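PDB 2NYK: M157 from Murid herpesvirus 1, which is an MHC class I-like viral protein that serves as a ligand for Ly49 receptors of mouse natural killer cells. Local coordinates for residues Tyr101-Val114 / Gly149-Lys161. The protein carries 1 engineered substitution. Residues are numbered along the deposited sequence; the frame is centred on the assembly and turned at random.
Sequences YACLFLGFDVICDV and GTYMIKSNVREIK
K161 reaches from the helix to the tip of a beta hairpin and grips it through its ammonium group. NZ donates to G107 O at 2.8 Å, in the carbonyl plane and on a lone pair, with a C=O...N angle of 132°. NZ also bonds a water that accepts from G107 N, so both backbone polar atoms of the glycine are tied to one lysine. F19 O and D16 O are further acceptors of NZ. That makes four oxygens for three N-H groups, so at least one N-H is shared. The lysine chain kinks at chi3, and its CE packs on F105 CB. G107 sits in a type II' turn from L106 to D109.

Next to it, R158 crosses the F108 ring. R158 CG stands 3.4 Å from the ring centroid, only 8° off the normal, a CH-pi contact over the face. F108 CD2 sits over one face of the guanidinium, toward its rim, and the two planes are 45° apart. F17 meets the same ring edge-to-face.

The layout is that of an MHC class I-like platform: strands 96-106 and 109-118 belong to the antiparallel floor, and a helix, broken at a turn, packs over one face of them. The break falls at a type I turn from K154 to V157. Helix 149-154 runs roughly antiparallel to strand 109-114, while helix 157-161 lies almost square to strand 101-106.

I153 points from helix 149-154 onto the strands. Its CG2 meets the edge of the F105 ring, with CE1 3.7 Å away. CG1 lies beside the backbone N and CD1 extends on from it; together these torsions bring CD1 to SG of C103 at 3.6 Å. C103 is disulfide-bonded to C112 across the hairpin. T150 CG2 touches the other sulfur, C112 SG, at 3.8 Å. At the solvent-facing margin, D109 OD1 and K154 NZ form a weak, long salt bridge of 3.5 Å.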
ATOM      1  N   TYR A 101      -2.607  -4.676 -11.345  1.00 19.83           N
ATOM      2  CA  TYR A 101      -4.038  -4.442 -11.521  1.00 20.98           C
ATOM      3  C   TYR A 101      -4.438  -3.468 -10.440  1.00 21.51           C
ATOM      4  O   TYR A 101      -4.343  -3.785  -9.245  1.00 22.81           O
ATOM      5  CB  TYR A 101      -4.840  -5.728 -11.367  1.00 20.50           C
ATOM      6  CG  TYR A 101      -4.776  -6.665 -12.566  1.00 22.32           C
ATOM      7  CD1 TYR A 101      -3.602  -7.345 -12.887  1.00 23.93           C
ATOM      8  CD2 TYR A 101      -5.891  -6.839 -13.390  1.00 24.83           C
ATOM      9  CE1 TYR A 101      -3.532  -8.187 -14.004  1.00 25.34           C
ATOM     10  CE2 TYR A 101      -5.835  -7.690 -14.512  1.00 25.80           C
ATOM     11  CZ  TYR A 101      -4.659  -8.349 -14.797  1.00 28.26           C
ATOM     12  OH  TYR A 101      -4.595  -9.183 -15.893  1.00 33.39           O
ATOM     13  N   ALA A 102      -4.847  -2.280 -10.849  1.00 20.66           N
ATOM     14  CA  ALA A 102      -5.284  -1.261  -9.911  1.00 20.91           C
ATOM     15  C   ALA A 102      -6.799  -1.180 -10.073  1.00 22.38           C
ATOM     16  O   ALA A 102      -7.316  -0.656 -11.089  1.00 20.22           O
ATOM     17  CB  ALA A 102      -4.604   0.063 -10.238  1.00 20.38           C
ATOM     18  N   CYS A 103      -7.503  -1.726  -9.083  1.00 22.96           N
ATOM     19  CA  CYS A 103      -8.951  -1.940  -9.189  1.00 25.45           C
ATOM     20  C   CYS A 103      -9.766  -1.107  -8.197  1.00 24.98           C
ATOM     21  O   CYS A 103      -9.429  -1.036  -7.011  1.00 25.02           O
ATOM     22  CB  CYS A 103      -9.273  -3.424  -8.981  1.00 26.20           C
ATOM     23  SG  CYS A 103      -8.454  -4.517 -10.145  1.00 30.33           S
ATOM     24  N   LEU A 104     -10.836  -0.502  -8.701  1.00 23.63           N
ATOM     25  CA  LEU A 104     -11.773   0.234  -7.888  1.00 24.57           C
ATOM     26  C   LEU A 104     -13.003  -0.622  -7.676  1.00 25.12           C
ATOM     27  O   LEU A 104     -13.612  -1.070  -8.642  1.00 24.76           O
ATOM     28  CB  LEU A 104     -12.179   1.533  -8.596  1.00 25.08           C
ATOM     29  CG  LEU A 104     -13.335   2.376  -8.031  1.00 27.24           C
ATOM     30  CD1 LEU A 104     -13.046   2.930  -6.630  1.00 26.67           C
ATOM     31  CD2 LEU A 104     -13.661   3.523  -8.994  1.00 27.51           C
ATOM     32  N   PHE A 105     -13.367  -0.833  -6.415  1.00 24.84           N
ATOM     33  CA  PHE A 105     -14.548  -1.617  -6.075  1.00 26.81           C
ATOM     34  C   PHE A 105     -15.684  -0.671  -5.746  1.00 26.97           C
ATOM     35  O   PHE A 105     -15.734  -0.118  -4.654  1.00 26.86           O
ATOM     36  CB  PHE A 105     -14.267  -2.561  -4.904  1.00 27.25           C
ATOM     37  CG  PHE A 105     -13.241  -3.611  -5.212  1.00 30.33           C
ATOM     38  CD1 PHE A 105     -13.524  -4.634  -6.087  1.00 32.73           C
ATOM     39  CD2 PHE A 105     -11.985  -3.564  -4.645  1.00 35.09           C
ATOM     40  CE1 PHE A 105     -12.576  -5.603  -6.398  1.00 35.39           C
ATOM     41  CE2 PHE A 105     -11.023  -4.536  -4.951  1.00 35.61           C
ATOM     42  CZ  PHE A 105     -11.320  -5.560  -5.824  1.00 34.28           C
ATOM     43  N   LEU A 106     -16.577  -0.477  -6.714  1.00 27.23           N
ATOM     44  CA  LEU A 106     -17.699   0.439  -6.587  1.00 27.65           C
ATOM     45  C   LEU A 106     -19.017  -0.358  -6.593  1.00 27.52           C
ATOM     46  O   LEU A 106     -19.368  -0.973  -7.605  1.00 26.73           O
ATOM     47  CB  LEU A 106     -17.675   1.457  -7.736  1.00 29.39           C
ATOM     48  CG  LEU A 106     -18.673   2.622  -7.681  1.00 32.57           C
ATOM     49  CD1 LEU A 106     -18.544   3.410  -6.379  1.00 35.38           C
ATOM     50  CD2 LEU A 106     -18.498   3.548  -8.889  1.00 37.58           C
ATOM     51  N   GLY A 107     -19.728  -0.360  -5.463  1.00 26.61           N
ATOM     52  CA  GLY A 107     -20.860  -1.272  -5.298  1.00 26.42           C
ATOM     53  C   GLY A 107     -20.309  -2.667  -5.452  1.00 26.40           C
ATOM     54  O   GLY A 107     -19.345  -3.045  -4.770  1.00 26.36           O
ATOM     55  N   PHE A 108     -20.891  -3.431  -6.366  1.00 26.44           N
ATOM     56  CA  PHE A 108     -20.320  -4.735  -6.707  1.00 26.76           C
ATOM     57  C   PHE A 108     -19.731  -4.750  -8.115  1.00 27.16           C
ATOM     58  O   PHE A 108     -19.601  -5.806  -8.731  1.00 28.11           O
ATOM     59  CB  PHE A 108     -21.346  -5.863  -6.512  1.00 26.45           C
ATOM     60  CG  PHE A 108     -21.670  -6.163  -5.053  1.00 26.85           C
ATOM     61  CD1 PHE A 108     -20.743  -5.914  -4.039  1.00 25.97           C
ATOM     62  CD2 PHE A 108     -22.890  -6.740  -4.713  1.00 26.03           C
ATOM     63  CE1 PHE A 108     -21.040  -6.227  -2.703  1.00 24.78           C
ATOM     64  CE2 PHE A 108     -23.196  -7.043  -3.395  1.00 26.45           C
ATOM     65  CZ  PHE A 108     -22.270  -6.780  -2.389  1.00 26.83           C
ATOM     66  N   ASP A 109     -19.401  -3.564  -8.614  1.00 28.00           N
ATOM     67  CA  ASP A 109     -18.732  -3.389  -9.895  1.00 29.56           C
ATOM     68  C   ASP A 109     -17.262  -3.141  -9.637  1.00 29.76           C
ATOM     69  O   ASP A 109     -16.865  -2.810  -8.515  1.00 29.11           O
ATOM     70  CB  ASP A 109     -19.291  -2.197 -10.657  1.00 30.52           C
ATOM     71  CG  ASP A 109     -20.639  -2.492 -11.287  1.00 34.56           C
ATOM     72  OD1 ASP A 109     -20.759  -3.534 -11.974  1.00 38.19           O
ATOM     73  OD2 ASP A 109     -21.574  -1.684 -11.089  1.00 37.01           O
ATOM     74  N   VAL A 110     -16.466  -3.321 -10.684  1.00 29.82           N
ATOM     75  CA  VAL A 110     -15.037  -3.130 -10.607  1.00 30.15           C
ATOM     76  C   VAL A 110     -14.559  -2.504 -11.891  1.00 29.45           C
ATOM     77  O   VAL A 110     -14.998  -2.890 -12.975  1.00 29.99           O
ATOM     78  CB  VAL A 110     -14.285  -4.460 -10.384  1.00 30.79           C
ATOM     79  CG1 VAL A 110     -12.800  -4.217 -10.253  1.00 30.19           C
ATOM     80  CG2 VAL A 110     -14.775  -5.114  -9.120  1.00 32.81           C
ATOM     81  N   ILE A 111     -13.667  -1.534 -11.738  1.00 27.95           N
ATOM     82  CA  ILE A 111     -12.946  -0.920 -12.840  1.00 27.91           C
ATOM     83  C   ILE A 111     -11.459  -1.060 -12.529  1.00 26.18           C
ATOM     84  O   ILE A 111     -10.999  -0.577 -11.500  1.00 24.88           O
ATOM     85  CB  ILE A 111     -13.337   0.574 -12.972  1.00 28.55           C
ATOM     86  CG1 ILE A 111     -14.867   0.698 -13.069  1.00 30.29           C
ATOM     87  CG2 ILE A 111     -12.680   1.186 -14.196  1.00 29.87           C
ATOM     88  CD1 ILE A 111     -15.411   2.114 -13.028  1.00 33.80           C
ATOM     89  N   CYS A 112     -10.723  -1.761 -13.385  1.00 25.56           N
ATOM     90  CA  CYS A 112      -9.283  -1.937 -13.168  1.00 25.29           C
ATOM     91  C   CYS A 112      -8.474  -1.307 -14.274  1.00 23.66           C
ATOM     92  O   CYS A 112      -8.825  -1.403 -15.452  1.00 22.11           O
ATOM     93  CB  CYS A 112      -8.875  -3.420 -13.045  1.00 25.97           C
ATOM     94  SG  CYS A 112      -9.732  -4.409 -11.784  1.00 31.71           S
ATOM     95  N   ASP A 113      -7.380  -0.662 -13.887  1.00 23.74           N
ATOM     96  CA  ASP A 113      -6.384  -0.210 -14.845  1.00 23.98           C
ATOM     97  C   ASP A 113      -5.309  -1.252 -14.736  1.00 23.11           C
ATOM     98  O   ASP A 113      -4.897  -1.607 -13.636  1.00 22.95           O
ATOM     99  CB  ASP A 113      -5.844   1.161 -14.483  1.00 24.34           C
ATOM    100  CG  ASP A 113      -6.925   2.246 -14.485  1.00 27.68           C
ATOM    101  OD1 ASP A 113      -7.802   2.252 -15.371  1.00 28.62           O
ATOM    102  OD2 ASP A 113      -6.888   3.101 -13.579  1.00 32.67           O
ATOM    103  N   VAL A 114      -4.885  -1.780 -15.869  1.00 23.30           N
ATOM    104  CA  VAL A 114      -3.922  -2.871 -15.872  1.00 22.71           C
ATOM    105  C   VAL A 114      -2.592  -2.421 -16.492  1.00 23.54           C
ATOM    106  O   VAL A 114      -2.567  -1.960 -17.629  1.00 22.96           O
ATOM    107  CB  VAL A 114      -4.484  -4.085 -16.637  1.00 22.62           C
ATOM    108  CG1 VAL A 114      -3.499  -5.255 -16.579  1.00 21.40           C
ATOM    109  CG2 VAL A 114      -5.877  -4.473 -16.074  1.00 21.48           C
ATOM    110  N   GLY A 149      -8.275 -11.060 -16.973  1.00 41.51           N
ATOM    111  CA  GLY A 149      -7.781 -10.782 -15.625  1.00 37.77           C
ATOM    112  C   GLY A 149      -8.819 -10.070 -14.797  1.00 35.85           C
ATOM    113  O   GLY A 149      -9.207 -10.553 -13.736  1.00 35.75           O
ATOM    114  N   THR A 150      -9.298  -8.930 -15.295  1.00 34.06           N
ATOM    115  CA  THR A 150     -10.323  -8.159 -14.588  1.00 32.62           C
ATOM    116  C   THR A 150     -11.613  -8.973 -14.380  1.00 33.88           C
ATOM    117  O   THR A 150     -12.312  -8.805 -13.359  1.00 33.61           O
ATOM    118  CB  THR A 150     -10.612  -6.833 -15.327  1.00 32.65           C
ATOM    119  OG1 THR A 150      -9.399  -6.056 -15.400  1.00 28.62           O
ATOM    120  CG2 THR A 150     -11.699  -6.021 -14.610  1.00 31.63           C
ATOM    121  N   TYR A 151     -11.928  -9.850 -15.341  1.00 33.85           N
ATOM    122  CA  TYR A 151     -13.107 -10.721 -15.247  1.00 33.99           C
ATOM    123  C   TYR A 151     -13.114 -11.523 -13.931  1.00 32.45           C
ATOM    124  O   TYR A 151     -14.109 -11.531 -13.227  1.00 32.40           O
ATOM    125  CB  TYR A 151     -13.204 -11.653 -16.476  1.00 35.10           C
ATOM    126  CG  TYR A 151     -14.119 -12.841 -16.248  1.00 39.74           C
ATOM    127  CD1 TYR A 151     -15.515 -12.707 -16.330  1.00 42.92           C
ATOM    128  CD2 TYR A 151     -13.592 -14.088 -15.911  1.00 43.33           C
ATOM    129  CE1 TYR A 151     -16.364 -13.804 -16.104  1.00 46.25           C
ATOM    130  CE2 TYR A 151     -14.431 -15.185 -15.673  1.00 46.84           C
ATOM    131  CZ  TYR A 151     -15.808 -15.037 -15.772  1.00 47.69           C
ATOM    132  OH  TYR A 151     -16.615 -16.137 -15.537  1.00 51.00           O
ATOM    133  N   MET A 152     -11.990 -12.166 -13.611  1.00 31.38           N
ATOM    134  CA  MET A 152     -11.824 -12.930 -12.377  1.00 30.46           C
ATOM    135  C   MET A 152     -12.054 -12.088 -11.131  1.00 29.44           C
ATOM    136  O   MET A 152     -12.705 -12.524 -10.188  1.00 29.26           O
ATOM    137  CB  MET A 152     -10.448 -13.598 -12.324  1.00 31.25           C
ATOM    138  CG  MET A 152     -10.181 -14.381 -11.009  1.00 34.30           C
ATOM    139  SD  MET A 152      -8.731 -15.483 -11.004  1.00 39.51           S
ATOM    140  CE  MET A 152      -9.461 -17.063 -11.377  1.00 42.11           C
ATOM    141  N   ILE A 153     -11.486 -10.886 -11.108  1.00 28.40           N
ATOM    142  CA  ILE A 153     -11.730  -9.966 -10.006  1.00 26.53           C
ATOM    143  C   ILE A 153     -13.224  -9.582  -9.940  1.00 26.74           C
ATOM    144  O   ILE A 153     -13.854  -9.672  -8.881  1.00 26.50           O
ATOM    145  CB  ILE A 153     -10.816  -8.718 -10.145  1.00 26.56           C
ATOM    146  CG1 ILE A 153      -9.338  -9.137  -9.996  1.00 25.26           C
ATOM    147  CG2 ILE A 153     -11.210  -7.654  -9.100  1.00 24.47           C
ATOM    148  CD1 ILE A 153      -8.405  -8.126 -10.555  1.00 32.63           C
ATOM    149  N   LYS A 154     -13.774  -9.157 -11.079  1.00 26.21           N
ATOM    150  CA  LYS A 154     -15.179  -8.789 -11.194  1.00 26.32           C
ATOM    151  C   LYS A 154     -16.092  -9.899 -10.666  1.00 26.37           C
ATOM    152  O   LYS A 154     -17.006  -9.644  -9.877  1.00 26.52           O
ATOM    153  CB  LYS A 154     -15.522  -8.469 -12.658  1.00 27.01           C
ATOM    154  CG  LYS A 154     -17.017  -8.214 -12.916  1.00 29.94           C
ATOM    155  CD  LYS A 154     -17.528  -7.029 -12.087  1.00 33.98           C
ATOM    156  CE  LYS A 154     -19.063  -6.939 -12.124  1.00 36.38           C
ATOM    157  NZ  LYS A 154     -19.535  -6.431 -13.452  1.00 36.34           N
ATOM    158  N   SER A 155     -15.818 -11.133 -11.081  1.00 25.69           N
ATOM    159  CA  SER A 155     -16.632 -12.281 -10.692  1.00 25.96           C
ATOM    160  C   SER A 155     -16.613 -12.590  -9.198  1.00 25.13           C
ATOM    161  O   SER A 155     -17.432 -13.365  -8.725  1.00 24.68           O
ATOM    162  CB  SER A 155     -16.187 -13.510 -11.465  1.00 25.68           C
ATOM    163  OG  SER A 155     -16.178 -13.226 -12.848  1.00 29.83           O
ATOM    164  N   ASN A 156     -15.676 -11.989  -8.467  1.00 24.33           N
ATOM    165  CA  ASN A 156     -15.500 -12.297  -7.056  1.00 25.07           C
ATOM    166  C   ASN A 156     -15.558 -11.054  -6.179  1.00 25.37           C
ATOM    167  O   ASN A 156     -15.091 -11.069  -5.051  1.00 25.59           O
ATOM    168  CB  ASN A 156     -14.179 -13.053  -6.856  1.00 24.95           C
ATOM    169  CG  ASN A 156     -14.176 -14.395  -7.567  1.00 26.75           C
ATOM    170  OD1 ASN A 156     -14.830 -15.332  -7.123  1.00 27.43           O
ATOM    171  ND2 ASN A 156     -13.480 -14.474  -8.703  1.00 25.95           N
ATOM    172  N   VAL A 157     -16.132  -9.981  -6.707  1.00 25.77           N
ATOM    173  CA  VAL A 157     -16.173  -8.696  -6.000  1.00 26.27           C
ATOM    174  C   VAL A 157     -16.786  -8.832  -4.598  1.00 26.10           C
ATOM    175  O   VAL A 157     -16.180  -8.397  -3.605  1.00 24.75           O
ATOM    176  CB  VAL A 157     -16.937  -7.626  -6.825  1.00 26.64           C
ATOM    177  CG1 VAL A 157     -17.035  -6.296  -6.061  1.00 27.91           C
ATOM    178  CG2 VAL A 157     -16.219  -7.399  -8.119  1.00 28.18           C
ATOM    179  N   ARG A 158     -17.973  -9.435  -4.515  1.00 25.47           N
ATOM    180  CA  ARG A 158     -18.655  -9.590  -3.211  1.00 26.43           C
ATOM    181  C   ARG A 158     -17.772 -10.236  -2.143  1.00 26.03           C
ATOM    182  O   ARG A 158     -17.711  -9.760  -1.014  1.00 25.50           O
ATOM    183  CB  ARG A 158     -19.936 -10.421  -3.336  1.00 27.35           C
ATOM    184  CG  ARG A 158     -21.073  -9.754  -4.093  1.00 31.02           C
ATOM    185  CD  ARG A 158     -22.248 -10.756  -4.261  1.00 35.97           C
ATOM    186  NE  ARG A 158     -23.443 -10.161  -4.870  1.00 37.90           N
ATOM    187  CZ  ARG A 158     -23.582  -9.903  -6.174  1.00 40.57           C
ATOM    188  NH1 ARG A 158     -22.583 -10.175  -7.014  1.00 38.68           N
ATOM    189  NH2 ARG A 158     -24.723  -9.373  -6.635  1.00 39.87           N
ATOM    190  N   GLU A 159     -17.099 -11.335  -2.507  1.00 25.64           N
ATOM    191  CA  GLU A 159     -16.240 -12.033  -1.571  1.00 26.32           C
ATOM    192  C   GLU A 159     -15.066 -11.145  -1.124  1.00 24.61           C
ATOM    193  O   GLU A 159     -14.754 -11.085   0.064  1.00 23.17           O
ATOM    194  CB  GLU A 159     -15.721 -13.351  -2.175  1.00 27.31           C
ATOM    195  CG  GLU A 159     -15.133 -14.266  -1.137  1.00 34.32           C
ATOM    196  CD  GLU A 159     -14.484 -15.508  -1.717  1.00 41.41           C
ATOM    197  OE1 GLU A 159     -14.855 -15.944  -2.845  1.00 44.52           O
ATOM    198  OE2 GLU A 159     -13.604 -16.061  -1.018  1.00 44.59           O
ATOM    199  N   ILE A 160     -14.411 -10.487  -2.085  1.00 23.06           N
ATOM    200  CA  ILE A 160     -13.258  -9.611  -1.785  1.00 22.70           C
ATOM    201  C   ILE A 160     -13.637  -8.466  -0.851  1.00 22.49           C
ATOM    202  O   ILE A 160     -12.982  -8.244   0.168  1.00 22.10           O
ATOM    203  CB  ILE A 160     -12.590  -9.084  -3.080  1.00 21.77           C
ATOM    204  CG1 ILE A 160     -12.073 -10.266  -3.948  1.00 23.73           C
ATOM    205  CG2 ILE A 160     -11.421  -8.183  -2.734  1.00 23.42           C
ATOM    206  CD1 ILE A 160     -11.717  -9.874  -5.420  1.00 19.81           C
ATOM    207  N   LYS A 161     -14.697  -7.739  -1.196  1.00 22.69           N
ATOM    208  CA  LYS A 161     -15.204  -6.648  -0.362  1.00 22.83           C
ATOM    209  C   LYS A 161     -15.582  -7.133   1.029  1.00 23.35           C
ATOM    210  O   LYS A 161     -15.216  -6.515   2.025  1.00 22.45           O
ATOM    211  CB  LYS A 161     -16.400  -5.969  -1.041  1.00 22.23           C
ATOM    212  CG  LYS A 161     -16.054  -5.258  -2.360  1.00 22.89           C
ATOM    213  CD  LYS A 161     -17.159  -4.292  -2.806  1.00 22.13           C
ATOM    214  CE  LYS A 161     -17.026  -2.919  -2.126  1.00 22.05           C
ATOM    215  NZ  LYS A 161     -18.228  -2.079  -2.447  1.00 20.69           N
TER
HETATM  216  O   HOH W   1     -18.835   0.736  -3.039  1.00 31.52           O